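ORF 37 (Human herpesvirus 8 type M, PDB 3FHD) cuts double- and single-stranded DNA as an endo- and exonuclease of the PD-(D/E)XK superfamily, helping to process branched or non-linear viral DNA so that unit-length genomes are produced and packaged. Local coordinates at residues Met81-Asn89 with Met230-Phe238; Val314-Glu322 with Arg341-Leu349. All coordinates share one frame; numbering follows the deposited sequence.

Contact 1 of 2, residues Met81-Asn89 with Met230-Phe238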
loop_
_atom_site.group_PDB
_atom_site.type_symbol
_atom_site.label_atom_id
_atom_site.label_comp_id
_atom_site.label_asym_id
_atom_site.label_seq_id
_atom_site.Cartn_x
_atom_site.Cartn_y
_atom_site.Cartn_z
ATOM N N MET A 81 20.870 -8.298 -5.909
ATOM C CA MET A 81 19.532 -7.732 -6.095
ATOM C C MET A 81 19.609 -6.463 -6.963
ATOM O O MET A 81 20.553 -5.663 -6.802
ATOM C CB MET A 81 18.874 -7.433 -4.750
ATOM C CG MET A 81 18.683 -8.673 -3.863
ATOM S SD MET A 81 17.344 -9.812 -4.363
ATOM C CE MET A 81 15.924 -8.913 -3.720
ATOM N N PRO A 82 18.631 -6.261 -7.867
ATOM C CA PRO A 82 17.367 -7.005 -7.967
ATOM C C PRO A 82 17.382 -8.312 -8.794
ATOM O O PRO A 82 16.318 -8.915 -8.961
ATOM C CB PRO A 82 16.464 -5.988 -8.633
ATOM C CG PRO A 82 17.407 -5.285 -9.609
ATOM C CD PRO A 82 18.720 -5.207 -8.903
ATOM N N ALA A 83 18.540 -8.738 -9.315
ATOM C CA ALA A 83 18.598 -9.856 -10.262
ATOM C C ALA A 83 17.984 -11.152 -9.718
ATOM O O ALA A 83 17.282 -11.861 -10.434
ATOM C CB ALA A 83 20.069 -10.101 -10.781
ATOM N N LEU A 84 18.264 -11.473 -8.461
ATOM C CA LEU A 84 17.736 -12.730 -7.900
ATOM C C LEU A 84 16.189 -12.661 -7.697
ATOM O O LEU A 84 15.477 -13.659 -7.853
ATOM C CB LEU A 84 18.494 -13.070 -6.606
ATOM C CG LEU A 84 18.162 -14.372 -5.886
ATOM C CD1 LEU A 84 18.210 -15.581 -6.847
ATOM C CD2 LEU A 84 19.095 -14.562 -4.673
ATOM N N ARG A 85 15.688 -11.471 -7.380
ATOM C CA ARG A 85 14.232 -11.225 -7.296
ATOM C C ARG A 85 13.550 -11.407 -8.680
ATOM O O ARG A 85 12.458 -11.986 -8.747
ATOM C CB ARG A 85 13.975 -9.804 -6.747
ATOM C CG ARG A 85 12.502 -9.494 -6.474
ATOM C CD ARG A 85 11.914 -10.365 -5.389
ATOM N NE ARG A 85 10.443 -10.243 -5.360
ATOM C CZ ARG A 85 9.657 -10.692 -4.384
ATOM N NH1 ARG A 85 10.191 -11.225 -3.302
ATOM N NH2 ARG A 85 8.334 -10.546 -4.484
ATOM N N MET A 86 14.203 -10.914 -9.743
ATOM C CA MET A 86 13.739 -11.109 -11.140
ATOM C C MET A 86 13.700 -12.600 -11.484
ATOM O O MET A 86 12.703 -13.080 -12.020
ATOM C CB MET A 86 14.632 -10.355 -12.148
ATOM C CG MET A 86 14.399 -8.840 -12.176
ATOM S SD MET A 86 12.693 -8.310 -12.493
ATOM C CE MET A 86 12.608 -7.106 -11.240
ATOM N N ALA A 87 14.756 -13.334 -11.112
ATOM C CA ALA A 87 14.825 -14.811 -11.290
ATOM C C ALA A 87 13.644 -15.510 -10.594
ATOM O O ALA A 87 12.968 -16.366 -11.194
ATOM C CB ALA A 87 16.149 -15.352 -10.732
ATOM N N TYR A 88 13.418 -15.164 -9.328
ATOM C CA TYR A 88 12.248 -15.653 -8.572
ATOM C C TYR A 88 10.927 -15.351 -9.285
ATOM O O TYR A 88 10.080 -16.252 -9.410
ATOM C CB TYR A 88 12.202 -15.037 -7.156
ATOM C CG TYR A 88 10.855 -15.240 -6.464
ATOM C CD1 TYR A 88 10.442 -16.507 -6.070
ATOM C CD2 TYR A 88 9.989 -14.153 -6.254
ATOM C CE1 TYR A 88 9.179 -16.715 -5.451
ATOM C CE2 TYR A 88 8.719 -14.342 -5.659
ATOM C CZ TYR A 88 8.346 -15.626 -5.240
ATOM O OH TYR A 88 7.110 -15.810 -4.655
ATOM N N ASN A 89 10.742 -14.098 -9.736
ATOM C CA ASN A 89 9.502 -13.729 -10.460
ATOM C C ASN A 89 9.268 -14.683 -11.640
ATOM O O ASN A 89 8.159 -15.156 -11.873
ATOM C CB ASN A 89 9.524 -12.283 -10.961
ATOM C CG ASN A 89 9.017 -11.276 -9.892
ATOM O OD1 ASN A 89 7.981 -10.637 -10.072
ATOM N ND2 ASN A 89 9.720 -11.170 -8.788
ATOM N N MET A 230 3.136 -3.644 -6.685
ATOM C CA MET A 230 4.190 -3.015 -7.461
ATOM C C MET A 230 5.520 -3.192 -6.754
ATOM O O MET A 230 5.808 -2.444 -5.815
ATOM C CB MET A 230 3.899 -1.525 -7.593
ATOM C CG MET A 230 2.709 -1.302 -8.521
ATOM S SD MET A 230 1.970 0.332 -8.608
ATOM C CE MET A 230 2.221 0.973 -6.996
ATOM N N GLN A 231 6.330 -4.144 -7.225
ATOM C CA GLN A 231 7.676 -4.353 -6.703
ATOM C C GLN A 231 8.573 -3.188 -7.230
ATOM O O GLN A 231 8.311 -2.646 -8.330
ATOM C CB GLN A 231 8.213 -5.694 -7.215
ATOM C CG GLN A 231 7.334 -6.903 -6.849
ATOM C CD GLN A 231 7.708 -8.162 -7.636
ATOM O OE1 GLN A 231 8.469 -9.009 -7.148
ATOM N NE2 GLN A 231 7.171 -8.288 -8.858
ATOM N N SER A 232 9.598 -2.799 -6.480
ATOM C CA SER A 232 10.640 -1.906 -6.998
ATOM C C SER A 232 11.506 -2.582 -8.075
ATOM O O SER A 232 12.220 -3.540 -7.787
ATOM C CB SER A 232 11.565 -1.377 -5.873
ATOM O OG SER A 232 12.764 -0.821 -6.454
ATOM N N PRO A 233 11.487 -2.066 -9.330
ATOM C CA PRO A 233 12.356 -2.689 -10.348
ATOM C C PRO A 233 13.838 -2.384 -10.143
ATOM O O PRO A 233 14.688 -3.070 -10.713
ATOM C CB PRO A 233 11.846 -2.089 -11.668
ATOM C CG PRO A 233 11.218 -0.748 -11.248
ATOM C CD PRO A 233 10.645 -0.993 -9.882
ATOM N N GLN A 234 14.158 -1.364 -9.354
ATOM C CA GLN A 234 15.547 -0.962 -9.206
ATOM C C GLN A 234 16.268 -1.744 -8.111
ATOM O O GLN A 234 17.456 -1.973 -8.226
ATOM C CB GLN A 234 15.661 0.537 -8.960
ATOM C CG GLN A 234 15.227 1.411 -10.160
ATOM C CD GLN A 234 16.117 1.200 -11.381
ATOM O OE1 GLN A 234 16.245 0.082 -11.903
ATOM N NE2 GLN A 234 16.737 2.269 -11.840
ATOM N N ASN A 235 15.529 -2.214 -7.100
ATOM C CA ASN A 235 16.163 -2.993 -6.001
ATOM C C ASN A 235 15.560 -4.366 -5.683
ATOM O O ASN A 235 16.255 -5.254 -5.166
ATOM C CB ASN A 235 16.278 -2.130 -4.731
ATOM C CG ASN A 235 14.948 -1.548 -4.294
ATOM O OD1 ASN A 235 14.021 -2.279 -3.949
ATOM N ND2 ASN A 235 14.851 -0.217 -4.309
ATOM N N GLY A 236 14.279 -4.548 -5.978
ATOM C CA GLY A 236 13.588 -5.792 -5.651
ATOM C C GLY A 236 13.397 -6.100 -4.156
ATOM O O GLY A 236 13.019 -7.211 -3.819
ATOM N N ILE A 237 13.617 -5.118 -3.271
ATOM C CA ILE A 237 13.430 -5.322 -1.809
ATOM C C ILE A 237 12.230 -4.572 -1.238
ATOM O O ILE A 237 11.718 -4.917 -0.167
ATOM C CB ILE A 237 14.722 -5.029 -0.995
ATOM C CG1 ILE A 237 14.980 -3.518 -0.861
ATOM C CG2 ILE A 237 15.914 -5.684 -1.632
ATOM C CD1 ILE A 237 16.059 -3.188 0.189
ATOM N N PHE A 238 11.769 -3.559 -1.973
ATOM C CA PHE A 238 10.588 -2.785 -1.580
ATOM C C PHE A 238 9.423 -3.013 -2.568
ATOM O O PHE A 238 9.625 -3.355 -3.733
ATOM C CB PHE A 238 10.843 -1.283 -1.539
ATOM C CG PHE A 238 11.900 -0.840 -0.576
ATOM C CD1 PHE A 238 11.681 -0.942 0.800
ATOM C CD2 PHE A 238 13.110 -0.241 -1.050
ATOM C CE1 PHE A 238 12.660 -0.489 1.721
ATOM C CE2 PHE A 238 14.093 0.222 -0.127
ATOM C CZ PHE A 238 13.864 0.071 1.247
HETATM O O HOH W 1 12.660 -9.560 -2.196
#
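Q231, extended beyond CG, reaches across to N89 and R85 with a terminal amide that can both give and accept. The amides of Q231 and N89 meet from opposite directions, nearly coplanar at 20°, and pair reciprocally: Q231 NE2 gives to N89 OD1 at 2.8 Å, and N89 ND2 gives to Q231 OE1 at 3.0 Å, in the carbonyl plane on a lone pair. R85, with CG anti to the backbone N (chi1 -174°) and its chain bent at chi2, crosses Q231 at about a right angle, guanidinium and amide planes 73° apart. Side-on, R85 NE (2.9 Å) and, by a more bent bond, R85 NH2 (3.1 Å) both give to Q231 OE1. N89 ND2 also bonds R85 O one helical turn back, which fixes its amide.

Nearer the helix start, P82, following a cis peptide bond, lays its ring against the turn backbone, with CB 3.7 Å from G236 N. G236 has positive phi, which glycine adopts easily, and R85 CG lies 3.5 Å from G236 O.

Three donors thus converge on one buried oxygen. Carbonyls of L160 and D162 take up further N-H groups of the guanidinium, which also makes a cation-pi contact with F59 and probably stays charged.

Contact 2 of 2, residues Val314-Glu322 with Arg341-Leu349. With SO4 (sulfate ion), chain D.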
loop_
_atom_site.group_PDB
_atom_site.type_symbol
_atom_site.label_atom_id
_atom_site.label_comp_id
_atom_site.label_asym_id
_atom_site.label_seq_id
_atom_site.Cartn_x
_atom_site.Cartn_y
_atom_site.Cartn_z
ATOM N N VAL A 314 -0.410 18.831 19.666
ATOM C CA VAL A 314 1.034 18.814 19.888
ATOM C C VAL A 314 1.522 20.263 19.958
ATOM O O VAL A 314 1.367 21.022 18.999
ATOM C CB VAL A 314 1.825 18.045 18.759
ATOM C CG1 VAL A 314 3.299 17.906 19.140
ATOM C CG2 VAL A 314 1.221 16.682 18.465
ATOM N N GLY A 315 2.101 20.642 21.099
ATOM C CA GLY A 315 2.590 21.994 21.284
ATOM C C GLY A 315 3.939 22.240 20.638
ATOM O O GLY A 315 4.608 21.299 20.209
ATOM N N LEU A 316 4.345 23.510 20.587
ATOM C CA LEU A 316 5.593 23.902 19.925
ATOM C C LEU A 316 6.791 23.147 20.518
ATOM O O LEU A 316 6.879 22.962 21.739
ATOM C CB LEU A 316 5.787 25.418 20.011
ATOM C CG LEU A 316 6.876 26.080 19.163
ATOM C CD1 LEU A 316 6.553 26.013 17.676
ATOM C CD2 LEU A 316 7.073 27.524 19.607
ATOM N N GLY A 317 7.665 22.660 19.634
ATOM C CA GLY A 317 8.846 21.891 20.029
ATOM C C GLY A 317 8.593 20.613 20.815
ATOM O O GLY A 317 9.501 20.101 21.475
ATOM N N LYS A 318 7.362 20.093 20.756
ATOM C CA LYS A 318 7.038 18.856 21.454
ATOM C C LYS A 318 6.958 17.696 20.456
ATOM O O LYS A 318 6.668 17.893 19.274
ATOM C CB LYS A 318 5.738 18.980 22.271
ATOM C CG LYS A 318 5.716 20.100 23.327
ATOM C CD LYS A 318 6.682 19.854 24.504
ATOM C CE LYS A 318 7.059 21.166 25.222
ATOM N NZ LYS A 318 8.318 21.810 24.686
ATOM N N LEU A 319 7.219 16.492 20.957
ATOM C CA LEU A 319 7.277 15.278 20.152
ATOM C C LEU A 319 5.884 14.648 20.098
ATOM O O LEU A 319 5.324 14.331 21.148
ATOM C CB LEU A 319 8.277 14.312 20.800
ATOM C CG LEU A 319 8.712 12.987 20.174
ATOM C CD1 LEU A 319 9.445 13.191 18.846
ATOM C CD2 LEU A 319 9.633 12.296 21.159
ATOM N N PRO A 320 5.318 14.458 18.879
ATOM C CA PRO A 320 4.001 13.790 18.816
ATOM C C PRO A 320 4.106 12.331 19.290
ATOM O O PRO A 320 5.155 11.713 19.142
ATOM C CB PRO A 320 3.639 13.859 17.326
ATOM C CG PRO A 320 4.584 14.866 16.706
ATOM C CD PRO A 320 5.833 14.788 17.533
ATOM N N SER A 321 3.049 11.785 19.880
ATOM C CA SER A 321 3.078 10.374 20.201
ATOM C C SER A 321 2.800 9.583 18.922
ATOM O O SER A 321 2.561 10.168 17.860
ATOM C CB SER A 321 2.084 10.017 21.310
ATOM O OG SER A 321 0.747 10.072 20.853
ATOM N N GLU A 322 2.853 8.259 19.020
ATOM C CA GLU A 322 2.588 7.397 17.867
ATOM C C GLU A 322 1.135 6.930 17.862
ATOM O O GLU A 322 0.733 6.172 16.974
ATOM C CB GLU A 322 3.534 6.193 17.880
ATOM C CG GLU A 322 4.957 6.482 17.452
ATOM C CD GLU A 322 5.908 5.311 17.725
ATOM O OE1 GLU A 322 5.629 4.494 18.637
ATOM O OE2 GLU A 322 6.949 5.206 17.036
ATOM N N ARG A 341 7.211 14.728 26.160
ATOM C CA ARG A 341 8.529 14.636 25.511
ATOM C C ARG A 341 8.794 15.790 24.539
ATOM O O ARG A 341 7.953 16.108 23.700
ATOM C CB ARG A 341 8.677 13.293 24.777
ATOM C CG ARG A 341 9.148 12.129 25.655
ATOM C CD ARG A 341 9.292 10.825 24.848
ATOM N NE ARG A 341 10.604 10.690 24.196
ATOM C CZ ARG A 341 10.900 9.776 23.265
ATOM N NH1 ARG A 341 12.120 9.734 22.728
ATOM N NH2 ARG A 341 9.978 8.907 22.857
ATOM N N LYS A 342 9.968 16.406 24.659
ATOM C CA LYS A 342 10.408 17.445 23.720
ATOM C C LYS A 342 11.152 16.816 22.548
ATOM O O LYS A 342 11.684 15.710 22.671
ATOM C CB LYS A 342 11.316 18.468 24.418
ATOM C CG LYS A 342 10.581 19.382 25.385
ATOM C CD LYS A 342 11.523 20.167 26.294
ATOM C CE LYS A 342 10.748 20.834 27.427
ATOM N NZ LYS A 342 11.640 21.343 28.494
ATOM N N LEU A 343 11.160 17.509 21.408
ATOM C CA LEU A 343 12.093 17.199 20.317
ATOM C C LEU A 343 13.514 17.543 20.768
ATOM O O LEU A 343 13.748 18.610 21.361
ATOM C CB LEU A 343 11.758 18.014 19.067
ATOM C CG LEU A 343 10.399 17.820 18.392
ATOM C CD1 LEU A 343 10.060 19.012 17.509
ATOM C CD2 LEU A 343 10.397 16.544 17.580
ATOM N N THR A 344 14.455 16.637 20.515
ATOM C CA THR A 344 15.863 16.869 20.870
ATOM C C THR A 344 16.601 17.247 19.575
ATOM O O THR A 344 15.998 17.231 18.503
ATOM C CB THR A 344 16.502 15.616 21.530
ATOM O OG1 THR A 344 16.703 14.604 20.536
ATOM C CG2 THR A 344 15.609 15.057 22.658
ATOM N N PRO A 345 17.884 17.637 19.670
ATOM C CA PRO A 345 18.659 17.840 18.444
ATOM C C PRO A 345 18.707 16.622 17.522
ATOM O O PRO A 345 18.936 16.777 16.334
ATOM C CB PRO A 345 20.068 18.137 18.958
ATOM C CG PRO A 345 19.858 18.722 20.303
ATOM C CD PRO A 345 18.648 18.017 20.874
ATOM N N LEU A 346 18.488 15.425 18.062
ATOM C CA LEU A 346 18.519 14.201 17.242
ATOM C C LEU A 346 17.212 13.879 16.530
ATOM O O LEU A 346 17.140 12.954 15.718
ATOM C CB LEU A 346 18.963 13.010 18.085
ATOM C CG LEU A 346 20.448 13.110 18.391
ATOM C CD1 LEU A 346 20.694 12.453 19.711
ATOM C CD2 LEU A 346 21.281 12.517 17.284
ATOM N N HIS A 347 16.172 14.633 16.833
ATOM C CA HIS A 347 14.932 14.501 16.109
ATOM C C HIS A 347 14.868 15.461 14.918
ATOM O O HIS A 347 13.778 15.950 14.599
ATOM C CB HIS A 347 13.747 14.760 17.044
ATOM C CG HIS A 347 13.558 13.713 18.110
ATOM N ND1 HIS A 347 13.775 13.970 19.448
ATOM C CD2 HIS A 347 13.165 12.419 18.036
ATOM C CE1 HIS A 347 13.514 12.883 20.155
ATOM N NE2 HIS A 347 13.134 11.930 19.320
ATOM N N ASN A 348 16.006 15.716 14.260
ATOM C CA ASN A 348 16.050 16.669 13.136
ATOM C C ASN A 348 15.217 16.248 11.902
ATOM O O ASN A 348 14.575 17.093 11.264
ATOM C CB ASN A 348 17.496 17.132 12.782
ATOM C CG ASN A 348 18.436 15.977 12.369
ATOM O OD1 ASN A 348 18.210 14.811 12.714
ATOM N ND2 ASN A 348 19.522 16.319 11.633
ATOM N N LEU A 349 15.190 14.954 11.601
ATOM C CA LEU A 349 14.323 14.440 10.529
ATOM C C LEU A 349 12.845 14.706 10.851
ATOM O O LEU A 349 12.109 15.184 10.003
ATOM C CB LEU A 349 14.571 12.950 10.287
ATOM C CG LEU A 349 13.880 12.302 9.077
ATOM C CD1 LEU A 349 14.797 11.272 8.455
ATOM C CD2 LEU A 349 12.533 11.692 9.456
HETATM S S SO4 D . 11.573 6.343 20.982
HETATM O O1 SO4 D . 10.591 6.380 22.065
HETATM O O2 SO4 D . 10.866 6.423 19.704
HETATM O O3 SO4 D . 12.497 7.480 21.107
HETATM O O4 SO4 D . 12.343 5.103 21.061
#
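L319 inserts its branched end between R341, L343 and H347, and its two methyls divide the contacts, both touching the H347 ring. L319 CD2 sits over the centre of the R341 guanidinium face, 3.5 Å from R341 CZ, the two side chains running side by side in the same direction. L319 CD1 packs on L343 CD2 at 3.7 Å and over the face of the H347 ring, 4.0 Å from its centroid, a CH-pi contact. With CG anti to the backbone N (chi1 -174°), the leucine extends toward all three; a branched apolar group suits a site between a flat cation, an imidazole and another leucine.

The backbones set this alignment through a single beta bridge: L319 N bonds R341 O (2.9 Å, 170°), and L343 N bonds G317 O at 3.1 Å. G317 has positive phi within the type II turn G315-K318, a conformation glycine adopts readily. R341, bent at chi3, turns its NH1 and NH2 to a sulfate, probably from the crystallisation liquor, with NH1 2.8 Å from SO4 O3. The H347 ring is held from its edge, where T344 N bonds H347 ND1 at 3.0 Å in the ring plane.

The bridge joins the loop between strands 311-313 and 326-328 to the lead-in of helix 348-355. H347 is the N-cap residue of that helix, L343 packs back on its I350 and R351, and L349 rests against helix 468-489.

Overall arrangement
Contact 1 is a buried junction and contact 2 lies at the surface; their centres are 36 Å apart, their nearest atoms about 13 Å, and they share no secondary-structure element. Residues 81-89 and 230-238 are far apart in sequence and join helix 83-100 to the turn between strands 230-231 and 238-240 of the small three-stranded sheet. Residues 314-322 and 341-349 close a short excursion at the edge of the eight-stranded sheet. The interior site depends on side-chain amides and an arginine satisfied by protein oxygens, whereas the outer one uses backbone bonds and a leucine, with its arginine meeting a sulfate. Both lie away from the magnesium site.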